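Local coordinates for octopine dehydrogenase (Pecten maximus, PDB 3C7A), which catalyses the NADH-dependent reductive condensation of L-arginine with pyruvate to D-octopine, the reverse of octopine dehydrogenation, at residues T177-P180 and L181-L184; G218-G221 and S222-G225; I275-W278 and Y279-Y283; D290-L293 and Y294-I297. All blocks are in the same frame, centred on the assembly; numbering follows the deposited sequence.

Contact 1 of 4, residues T177-P180 and L181-L184; sequences TVDP and LSTL. With EDO (1,2-ethanediol), chain K.
Asp179 is the N-cap of helix 180-188, and its carboxylate accepts from Ser182 in the first turn. It reaches forward so that Asp179 OD2 meets Ser182 OG at 2.7 Å, using the anti lone pair, and also takes a weak bond from Ser182 N. CG lies anti to the backbone N (chi1 -175°), which swings the carboxylate alongside the first helical amides. The other oxygen, OD1, is tied through one water to Leu181 N. The carbonyl of Asp179 is gripped twice by Thr183: OG1 at 2.7 Å from Asp179 O and Thr183 N at 3.2 Å come in from opposite faces of the carbonyl plane. Thr183 OG1 sits beside its own backbone N, and this rotation lets hydroxyl and amide share one acceptor. The side chain of Val178 crosses that of Thr183 at about a right angle, Val178 CB 4.0 Å from Thr183 OG1. From the next residue, Pro180 O accepts a weak bond from Leu184 N. The negative carboxylate would probably interact favourably with the positive end of the helix dipole. The cap ends the loop that leads from strand 156-171 into helix 180-188, and Leu181 packs onto Phe194 and Leu196 of strand 193-196.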
loop_
_atom_site.group_PDB
_atom_site.type_symbol
_atom_site.label_atom_id
_atom_site.label_comp_id
_atom_site.label_asym_id
_atom_site.label_seq_id
_atom_site.Cartn_x
_atom_site.Cartn_y
_atom_site.Cartn_z
ATOM N N THR A 177 22.829 -2.165 -9.709
ATOM C CA THR A 177 22.409 -0.973 -8.952
ATOM C C THR A 177 23.163 -0.850 -7.620
ATOM O O THR A 177 23.969 -1.719 -7.276
ATOM C CB THR A 177 20.872 -0.967 -8.664
ATOM O OG1 THR A 177 20.567 -1.871 -7.592
ATOM C CG2 THR A 177 20.062 -1.351 -9.900
ATOM N N VAL A 178 22.902 0.230 -6.877
ATOM C CA VAL A 178 23.349 0.334 -5.479
ATOM C C VAL A 178 22.636 -0.738 -4.643
ATOM O O VAL A 178 21.503 -1.114 -4.960
ATOM C CB VAL A 178 23.112 1.757 -4.869
ATOM C CG1 VAL A 178 24.005 2.797 -5.542
ATOM C CG2 VAL A 178 21.638 2.176 -4.945
ATOM N N ASP A 179 23.299 -1.237 -3.596
ATOM C CA ASP A 179 22.731 -2.306 -2.758
ATOM C C ASP A 179 21.421 -1.857 -2.096
ATOM O O ASP A 179 21.420 -0.897 -1.320
ATOM C CB ASP A 179 23.739 -2.786 -1.702
ATOM C CG ASP A 179 23.228 -3.982 -0.900
ATOM O OD1 ASP A 179 22.959 -5.044 -1.504
ATOM O OD2 ASP A 179 23.102 -3.862 0.338
ATOM N N PRO A 180 20.307 -2.546 -2.414
ATOM C CA PRO A 180 18.953 -2.143 -2.007
ATOM C C PRO A 180 18.697 -2.085 -0.496
ATOM O O PRO A 180 18.138 -1.097 -0.015
ATOM C CB PRO A 180 18.054 -3.207 -2.658
ATOM C CG PRO A 180 18.882 -3.791 -3.758
ATOM C CD PRO A 180 20.279 -3.777 -3.225
ATOM N N LEU A 181 19.099 -3.122 0.240
ATOM C CA LEU A 181 18.796 -3.211 1.673
ATOM C C LEU A 181 19.597 -2.227 2.538
ATOM O O LEU A 181 19.032 -1.583 3.426
ATOM C CB LEU A 181 18.946 -4.656 2.180
ATOM C CG LEU A 181 18.290 -5.063 3.509
ATOM C CD1 LEU A 181 16.779 -4.826 3.512
ATOM C CD2 LEU A 181 18.593 -6.521 3.834
ATOM N N SER A 182 20.899 -2.104 2.271
ATOM C CA SER A 182 21.772 -1.223 3.058
ATOM C C SER A 182 21.607 0.276 2.757
ATOM O O SER A 182 21.786 1.108 3.652
ATOM C CB SER A 182 23.245 -1.641 2.934
ATOM O OG SER A 182 23.700 -1.575 1.594
ATOM N N THR A 183 21.276 0.616 1.510
ATOM C CA THR A 183 21.048 2.017 1.118
ATOM C C THR A 183 19.777 2.586 1.762
ATOM O O THR A 183 19.785 3.709 2.275
ATOM C CB THR A 183 20.998 2.196 -0.428
ATOM O OG1 THR A 183 22.189 1.662 -1.021
ATOM C CG2 THR A 183 20.875 3.672 -0.811
ATOM N N LEU A 184 18.696 1.806 1.736
ATOM C CA LEU A 184 17.427 2.205 2.355
ATOM C C LEU A 184 17.522 2.340 3.879
ATOM O O LEU A 184 16.918 3.243 4.462
ATOM C CB LEU A 184 16.296 1.237 1.968
ATOM C CG LEU A 184 15.379 1.528 0.764
ATOM C CD1 LEU A 184 14.458 2.726 1.030
ATOM C CD2 LEU A 184 16.151 1.717 -0.544
HETATM C C1 EDO K . 25.549 2.021 5.242
HETATM O O1 EDO K . 26.086 3.288 5.636
HETATM C C2 EDO K . 24.342 1.691 6.114
HETATM O O2 EDO K . 23.911 0.349 5.857
HETATM O O HOH W 1 19.981 -6.082 -0.759
#

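Contact 2 of 4, residues G218-G221 and S222-G225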
loop_
_atom_site.group_PDB
_atom_site.type_symbol
_atom_site.label_atom_id
_atom_site.label_comp_id
_atom_site.label_asym_id
_atom_site.label_seq_id
_atom_site.Cartn_x
_atom_site.Cartn_y
_atom_site.Cartn_z
ATOM N N GLY A 218 -20.589 -6.720 8.180
ATOM C CA GLY A 218 -21.058 -7.387 9.395
ATOM C C GLY A 218 -22.050 -6.581 10.220
ATOM O O GLY A 218 -22.925 -7.152 10.876
ATOM N N ARG A 219 -21.918 -5.256 10.177
ATOM C CA ARG A 219 -22.744 -4.358 10.989
ATOM C C ARG A 219 -23.926 -3.740 10.227
ATOM O O ARG A 219 -25.021 -3.610 10.783
ATOM C CB ARG A 219 -21.868 -3.264 11.625
ATOM C CG ARG A 219 -22.596 -2.271 12.540
ATOM C CD ARG A 219 -23.090 -2.918 13.832
ATOM N NE ARG A 219 -23.840 -1.977 14.667
ATOM C CZ ARG A 219 -25.153 -1.765 14.579
ATOM N NH1 ARG A 219 -25.887 -2.423 13.689
ATOM N NH2 ARG A 219 -25.736 -0.888 15.385
ATOM N N TRP A 220 -23.707 -3.374 8.964
ATOM C CA TRP A 220 -24.726 -2.670 8.171
ATOM C C TRP A 220 -25.292 -3.492 7.004
ATOM O O TRP A 220 -26.038 -2.963 6.173
ATOM C CB TRP A 220 -24.179 -1.330 7.654
ATOM C CG TRP A 220 -23.489 -0.487 8.700
ATOM C CD1 TRP A 220 -22.154 -0.203 8.770
ATOM C CD2 TRP A 220 -24.099 0.175 9.818
ATOM N NE1 TRP A 220 -21.895 0.595 9.859
ATOM C CE2 TRP A 220 -23.069 0.841 10.521
ATOM C CE3 TRP A 220 -25.415 0.269 10.296
ATOM C CZ2 TRP A 220 -23.313 1.592 11.677
ATOM C CZ3 TRP A 220 -25.657 1.018 11.445
ATOM C CH2 TRP A 220 -24.609 1.669 12.121
ATOM N N GLY A 221 -24.950 -4.779 6.959
ATOM C CA GLY A 221 -25.333 -5.670 5.857
ATOM C C GLY A 221 -26.816 -5.745 5.541
ATOM O O GLY A 221 -27.210 -5.665 4.375
ATOM N N SER A 222 -27.636 -5.905 6.576
ATOM C CA SER A 222 -29.089 -5.959 6.417
ATOM C C SER A 222 -29.777 -4.864 7.239
ATOM O O SER A 222 -30.680 -5.139 8.035
ATOM C CB SER A 222 -29.620 -7.345 6.797
ATOM O OG SER A 222 -29.348 -7.639 8.156
ATOM N N TRP A 223 -29.340 -3.623 7.029
ATOM C CA TRP A 223 -29.842 -2.465 7.767
ATOM C C TRP A 223 -31.241 -2.057 7.298
ATOM O O TRP A 223 -31.491 -1.932 6.097
ATOM C CB TRP A 223 -28.860 -1.293 7.637
ATOM C CG TRP A 223 -29.188 -0.091 8.486
ATOM C CD1 TRP A 223 -29.499 -0.084 9.817
ATOM C CD2 TRP A 223 -29.202 1.280 8.065
ATOM N NE1 TRP A 223 -29.724 1.202 10.246
ATOM C CE2 TRP A 223 -29.547 2.060 9.192
ATOM C CE3 TRP A 223 -28.965 1.925 6.843
ATOM C CZ2 TRP A 223 -29.660 3.454 9.135
ATOM C CZ3 TRP A 223 -29.077 3.313 6.786
ATOM C CH2 TRP A 223 -29.423 4.060 7.927
ATOM N N ASP A 224 -32.141 -1.849 8.258
ATOM C CA ASP A 224 -33.537 -1.507 7.967
ATOM C C ASP A 224 -33.758 -0.024 7.657
ATOM O O ASP A 224 -34.736 0.338 6.998
ATOM C CB ASP A 224 -34.464 -1.965 9.107
ATOM C CG ASP A 224 -34.065 -1.402 10.468
ATOM O OD1 ASP A 224 -33.107 -0.603 10.553
ATOM O OD2 ASP A 224 -34.721 -1.770 11.467
ATOM N N GLY A 225 -32.852 0.825 8.140
ATOM C CA GLY A 225 -32.923 2.266 7.900
ATOM C C GLY A 225 -33.250 3.099 9.129
ATOM O O GLY A 225 -33.595 4.277 9.009
#
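The two faces of the Trp223 indole are covered from within the same chain segment: CE3 of Trp220 stands 4.1 Å above one face, toward the rim, and Gly225 CA lies over the centre of the opposite face. Trp220 in turn has Arg219 CG over the centre of one of its own faces, while its edge points at Trp223. The pair is therefore T-shaped, with Trp220 supplying the edge and Trp223 the face. The six-membered ring of Trp220 and the five-membered ring of Trp223 have centroids 5.4 Å apart and planes at 78°. Between the two rings, CE3 of Trp220 and CD1 of Trp223 come nearest. Both side chains point the same way from the backbone, yet they start differently: CG of Trp220 lies beside its backbone N (chi1 -48°), whereas CG of Trp223 is opposite its own N (chi1 -173°). These rotations help bring the edge of one indole against the face of the other. The contact belongs to the C-terminal end of helix 211-220 in the alpha-helical domain, where the chain turns through Gly221 and Ser222 into a loop. A weak bond from Trp223 N to Trp220 O, 3.5 Å long, spans this turn. The indole NE1 of Trp223, next to CD1, donates to Lys226 O, which helps fix the ring's rotation. Both tryptophans rest on Pro319 of strand 316-319, and Trp220 also meets His308 edge-to-face.

Contact 3 of 4, residues I275-W278 and Y279-Y283; sequences IYQW and YLEYY
The backbone runs as a helix from Ile275 to Tyr282, with Tyr279 N donating to Ile275 O at 3.2 Å and weaker i to i+4 bonds from Glu281 N to Gln277 O and from Tyr282 N to Trp278 O. The neighbours Trp278 and Tyr279 form a T-shaped pair: the indole edge stands over the tyrosine face, CZ3 near its centre, the centroids of the indole six-membered ring and the Tyr279 ring 5.2 Å apart and their planes at 84°. Trp278 CG is anti to its backbone N (chi1 -179°), which carries the indole along the helix toward Tyr279. Tyr279 CE2 lies 3.9 Å from Ile275 CG1, the two side chains running alongside. With Tyr279 cut back to an alanine, the indole edge of Trp278 is likely to lose the ring face it stands on, and Ile275 CG1 its neighbour. In one of its two conformers, Tyr282 lies nearly parallel to Trp278, but the rings are slid apart and barely overlap. On another side of the helix Leu280 CD1 makes a CH-pi contact over one face of Tyr276, 4.1 Å from the ring centroid. Gln277 NE2 reaches Glu281 OE2 at 3.3 Å, a straight but weak bond between extended chains, the amide and carboxylate planes 77° apart. Trp278 and Tyr279, with Tyr282 in that conformer, make an aromatic cluster on a helix of the alpha-helical domain, and Trp278 comes within about 5 Å, side chain to side chain, of Met206, which binds L-arginine.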
loop_
_atom_site.group_PDB
_atom_site.type_symbol
_atom_site.label_atom_id
_atom_site.label_comp_id
_atom_site.label_asym_id
_atom_site.label_seq_id
_atom_site.Cartn_x
_atom_site.Cartn_y
_atom_site.Cartn_z
ATOM N N ILE A 275 -4.394 -15.970 9.256
ATOM C CA ILE A 275 -4.547 -14.670 9.926
ATOM C C ILE A 275 -4.526 -14.784 11.464
ATOM O O ILE A 275 -4.062 -13.869 12.149
ATOM C CB ILE A 275 -5.801 -13.879 9.406
ATOM C CG1 ILE A 275 -5.772 -12.420 9.885
ATOM C CG2 ILE A 275 -7.116 -14.599 9.766
ATOM C CD1 ILE A 275 -6.643 -11.466 9.072
ATOM N N TYR A 276 -5.012 -15.910 11.991
ATOM C CA TYR A 276 -4.974 -16.192 13.432
ATOM C C TYR A 276 -3.534 -16.352 13.935
ATOM O O TYR A 276 -3.201 -15.898 15.033
ATOM C CB TYR A 276 -5.816 -17.436 13.759
ATOM C CG TYR A 276 -5.757 -17.907 15.205
ATOM C CD1 TYR A 276 -6.421 -17.212 16.219
ATOM C CD2 TYR A 276 -5.055 -19.064 15.552
ATOM C CE1 TYR A 276 -6.374 -17.649 17.546
ATOM C CE2 TYR A 276 -5.003 -19.509 16.874
ATOM C CZ TYR A 276 -5.665 -18.798 17.865
ATOM O OH TYR A 276 -5.614 -19.237 19.170
ATOM N N GLN A 277 -2.694 -16.992 13.120
ATOM C CA GLN A 277 -1.265 -17.144 13.409
ATOM C C GLN A 277 -0.548 -15.789 13.417
ATOM O O GLN A 277 0.339 -15.558 14.243
ATOM C CB GLN A 277 -0.611 -18.091 12.393
ATOM C CG GLN A 277 0.813 -18.526 12.749
ATOM C CD GLN A 277 1.482 -19.355 11.658
ATOM O OE1 GLN A 277 0.849 -20.199 11.021
ATOM N NE2 GLN A 277 2.774 -19.122 11.448
ATOM N N TRP A 278 -0.948 -14.903 12.502
ATOM C CA TRP A 278 -0.375 -13.556 12.388
ATOM C C TRP A 278 -0.642 -12.686 13.623
ATOM O O TRP A 278 0.256 -11.986 14.094
ATOM C CB TRP A 278 -0.882 -12.857 11.116
ATOM C CG TRP A 278 -0.321 -11.472 10.908
ATOM C CD1 TRP A 278 0.893 -11.152 10.371
ATOM C CD2 TRP A 278 -0.953 -10.226 11.238
ATOM N NE1 TRP A 278 1.058 -9.787 10.345
ATOM C CE2 TRP A 278 -0.060 -9.194 10.871
ATOM C CE3 TRP A 278 -2.188 -9.881 11.807
ATOM C CZ2 TRP A 278 -0.361 -7.839 11.055
ATOM C CZ3 TRP A 278 -2.487 -8.532 11.990
ATOM C CH2 TRP A 278 -1.575 -7.529 11.614
ATOM N N TYR A 279 -1.872 -12.738 14.138
ATOM C CA TYR A 279 -2.273 -11.950 15.309
ATOM C C TYR A 279 -1.490 -12.292 16.581
ATOM O O TYR A 279 -1.101 -11.395 17.333
ATOM C CB TYR A 279 -3.780 -12.082 15.570
ATOM C CG TYR A 279 -4.619 -10.994 14.929
ATOM C CD1 TYR A 279 -4.785 -9.756 15.554
ATOM C CD2 TYR A 279 -5.252 -11.202 13.704
ATOM C CE1 TYR A 279 -5.558 -8.751 14.971
ATOM C CE2 TYR A 279 -6.027 -10.203 13.112
ATOM C CZ TYR A 279 -6.175 -8.982 13.751
ATOM O OH TYR A 279 -6.939 -7.992 13.173
ATOM N N LEU A 280 -1.260 -13.583 16.813
ATOM C CA LEU A 280 -0.560 -14.045 18.015
ATOM C C LEU A 280 0.948 -13.779 17.982
ATOM O O LEU A 280 1.576 -13.629 19.033
ATOM C CB LEU A 280 -0.845 -15.530 18.279
ATOM C CG LEU A 280 -2.054 -15.894 19.155
ATOM C CD1 LEU A 280 -3.390 -15.558 18.490
ATOM C CD2 LEU A 280 -2.008 -17.370 19.532
ATOM N N GLU A 281 1.518 -13.715 16.781
ATOM C CA GLU A 281 2.949 -13.453 16.609
ATOM C C GLU A 281 3.344 -11.986 16.825
ATOM O O GLU A 281 4.474 -11.707 17.238
ATOM C CB GLU A 281 3.421 -13.910 15.220
ATOM C CG GLU A 281 3.625 -15.421 15.067
ATOM C CD GLU A 281 4.046 -15.837 13.655
ATOM O OE1 GLU A 281 4.052 -14.982 12.741
ATOM O OE2 GLU A 281 4.368 -17.029 13.458
ATOM N N TYR A 282 2.414 -11.063 16.564
ATOM C CA TYR A 282 2.702 -9.621 16.550
ATOM C C TYR A 282 2.020 -8.830 17.676
ATOM O O TYR A 282 2.536 -7.802 18.124
ATOM C CB TYR A 282 2.326 -9.030 15.179
ATOM C CG TYR A 282 2.543 -7.535 15.034
ATOM C CD1 TYR A 282 3.818 -7.013 14.802
ATOM C CD2 TYR A 282 1.472 -6.645 15.114
ATOM C CE1 TYR A 282 4.019 -5.640 14.664
ATOM C CE2 TYR A 282 1.663 -5.271 14.979
ATOM C CZ TYR A 282 2.937 -4.777 14.753
ATOM O OH TYR A 282 3.128 -3.420 14.618
ATOM N N TYR A 283 0.852 -9.297 18.116
ATOM C CA TYR A 283 0.078 -8.582 19.144
ATOM C C TYR A 283 0.032 -9.267 20.520
ATOM O O TYR A 283 -0.842 -8.960 21.336
ATOM C CB TYR A 283 -1.354 -8.314 18.655
ATOM C CG TYR A 283 -1.512 -7.117 17.736
ATOM C CD1 TYR A 283 -1.279 -5.819 18.198
ATOM C CD2 TYR A 283 -1.922 -7.281 16.413
ATOM C CE1 TYR A 283 -1.433 -4.718 17.360
ATOM C CE2 TYR A 283 -2.082 -6.185 15.567
ATOM C CZ TYR A 283 -1.835 -4.908 16.046
ATOM O OH TYR A 283 -1.989 -3.822 15.214
#

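Contact 4 of 4, residues D290-L293 and Y294-I297; sequences DHDL and YHAI
His295 donates twice to one carboxylate oxygen of Asp292, from its backbone and from its ring. His295 N reaches Asp292 OD1 at 3.0 Å, nearly in line with the C-O bond; His295 ND1 reaches the same Asp292 OD1 at 2.8 Å on the syn side, 27° out of the carboxylate plane but almost within the imidazole plane. CG of Asp292 sits between its own N and carbonyl carbon (chi1 59°), a rotation that folds the carboxylate over the first turn. The carboxylate and ring planes are 28° apart, and the ring bond limits the imidazole's freedom to turn. The carboxylate would tend to favour a protonated His295, the nearby helix start to oppose it. This is an N-cap, with Asp292 just ahead of helix 293-298 in the alpha-helical domain. Were Asp292 replaced by a leucine, His295 N and ND1 would probably lose their shared acceptor and the imidazole would be freer to turn. Among backbone bonds, Ala296 N donates to Asp292 O at 3.1 Å, and Ile297 N more weakly to Leu293 O. Ring contacts flank the imidazole on both faces. His291 NE2 lies over the rim of one, 3.2 Å from His295 ND1 but not hydrogen-bonded to it, and Tyr294 CD2 lies above the rim of the opposite face. The two histidine rings are oblique to each other. The apolar contact is between Leu293 and Ile297, side by side, with their CD1 atoms 4.1 Å apart; Leu293 also touches Thr247 of helix 240-263.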
loop_
_atom_site.group_PDB
_atom_site.type_symbol
_atom_site.label_atom_id
_atom_site.label_comp_id
_atom_site.label_asym_id
_atom_site.label_seq_id
_atom_site.Cartn_x
_atom_site.Cartn_y
_atom_site.Cartn_z
ATOM N N ASP A 290 -6.601 -15.287 24.267
ATOM C CA ASP A 290 -6.179 -15.670 22.911
ATOM C C ASP A 290 -6.602 -17.066 22.407
ATOM O O ASP A 290 -6.022 -17.573 21.442
ATOM C CB ASP A 290 -4.653 -15.495 22.766
ATOM C CG ASP A 290 -3.844 -16.495 23.605
ATOM O OD1 ASP A 290 -4.435 -17.366 24.284
ATOM O OD2 ASP A 290 -2.597 -16.406 23.582
ATOM N N HIS A 291 -7.608 -17.677 23.035
ATOM C CA HIS A 291 -7.974 -19.065 22.704
ATOM C C HIS A 291 -8.678 -19.269 21.348
ATOM O O HIS A 291 -8.696 -20.386 20.824
ATOM C CB HIS A 291 -8.730 -19.750 23.858
ATOM C CG HIS A 291 -10.106 -19.211 24.101
ATOM N ND1 HIS A 291 -11.240 -19.816 23.604
ATOM C CD2 HIS A 291 -10.531 -18.137 24.807
ATOM C CE1 HIS A 291 -12.304 -19.132 23.985
ATOM N NE2 HIS A 291 -11.901 -18.108 24.715
ATOM N N ASP A 292 -9.249 -18.197 20.791
ATOM C CA ASP A 292 -9.752 -18.197 19.405
ATOM C C ASP A 292 -9.682 -16.805 18.752
ATOM O O ASP A 292 -9.292 -15.831 19.403
ATOM C CB ASP A 292 -11.163 -18.813 19.295
ATOM C CG ASP A 292 -12.210 -18.083 20.133
ATOM O OD1 ASP A 292 -12.102 -16.854 20.333
ATOM O OD2 ASP A 292 -13.165 -18.752 20.580
ATOM N N LEU A 293 -10.054 -16.723 17.473
ATOM C CA LEU A 293 -9.962 -15.474 16.701
ATOM C C LEU A 293 -10.923 -14.380 17.185
ATOM O O LEU A 293 -10.583 -13.195 17.148
ATOM C CB LEU A 293 -10.160 -15.745 15.200
ATOM C CG LEU A 293 -9.934 -14.609 14.188
ATOM C CD1 LEU A 293 -8.484 -14.116 14.180
ATOM C CD2 LEU A 293 -10.355 -15.042 12.790
ATOM N N TYR A 294 -12.111 -14.784 17.633
ATOM C CA TYR A 294 -13.109 -13.850 18.170
ATOM C C TYR A 294 -12.603 -13.125 19.421
ATOM O O TYR A 294 -12.768 -11.910 19.549
ATOM C CB TYR A 294 -14.436 -14.573 18.455
ATOM C CG TYR A 294 -15.477 -13.730 19.173
ATOM C CD1 TYR A 294 -16.306 -12.855 18.469
ATOM C CD2 TYR A 294 -15.634 -13.815 20.558
ATOM C CE1 TYR A 294 -17.263 -12.079 19.128
ATOM C CE2 TYR A 294 -16.585 -13.045 21.226
ATOM C CZ TYR A 294 -17.396 -12.180 20.507
ATOM O OH TYR A 294 -18.334 -11.422 21.169
ATOM N N HIS A 295 -11.987 -13.876 20.332
ATOM C CA HIS A 295 -11.462 -13.322 21.581
ATOM C C HIS A 295 -10.165 -12.531 21.393
ATOM O O HIS A 295 -9.900 -11.588 22.141
ATOM C CB HIS A 295 -11.267 -14.428 22.624
ATOM C CG HIS A 295 -12.547 -14.931 23.218
ATOM N ND1 HIS A 295 -13.233 -16.011 22.704
ATOM C CD2 HIS A 295 -13.267 -14.501 24.282
ATOM C CE1 HIS A 295 -14.319 -16.224 23.425
ATOM N NE2 HIS A 295 -14.363 -15.322 24.389
ATOM N N ALA A 296 -9.369 -12.915 20.397
ATOM C CA ALA A 296 -8.092 -12.250 20.107
ATOM C C ALA A 296 -8.264 -10.816 19.593
ATOM O O ALA A 296 -7.458 -9.938 19.912
ATOM C CB ALA A 296 -7.269 -13.078 19.123
ATOM N N ILE A 297 -9.311 -10.592 18.800
ATOM C CA ILE A 297 -9.604 -9.268 18.238
ATOM C C ILE A 297 -10.332 -8.369 19.248
ATOM O O ILE A 297 -9.962 -7.206 19.424
ATOM C CB ILE A 297 -10.400 -9.366 16.897
ATOM C CG1 ILE A 297 -9.573 -10.100 15.833
ATOM C CG2 ILE A 297 -10.805 -7.975 16.391
ATOM C CD1 ILE A 297 -10.349 -10.495 14.583
#

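Overall arrangement
Contacts 2, 3 and 4 all lie within the alpha-helical domain range, whereas contact 1 stands apart, its centre about 49 Å from that of contact 2 across the chain's centre and away from the annotated sites. Contacts 3 and 4 touch, with centres about 10 Å apart: Tyr276 OH bonds to Asp290 O, and Tyr276 CE1 packs on the backbone of Asp292 and Leu293, joining helix 275-282 to the start of helix 293-298. In contact 3 the side chain of Tyr282, in one of its two conformers, is about 11 Å from NAD. The active-site His212 is about 11 Å, side chain to side chain, from Trp220 of contact 2 and about 10 Å from Ile297 of contact 4.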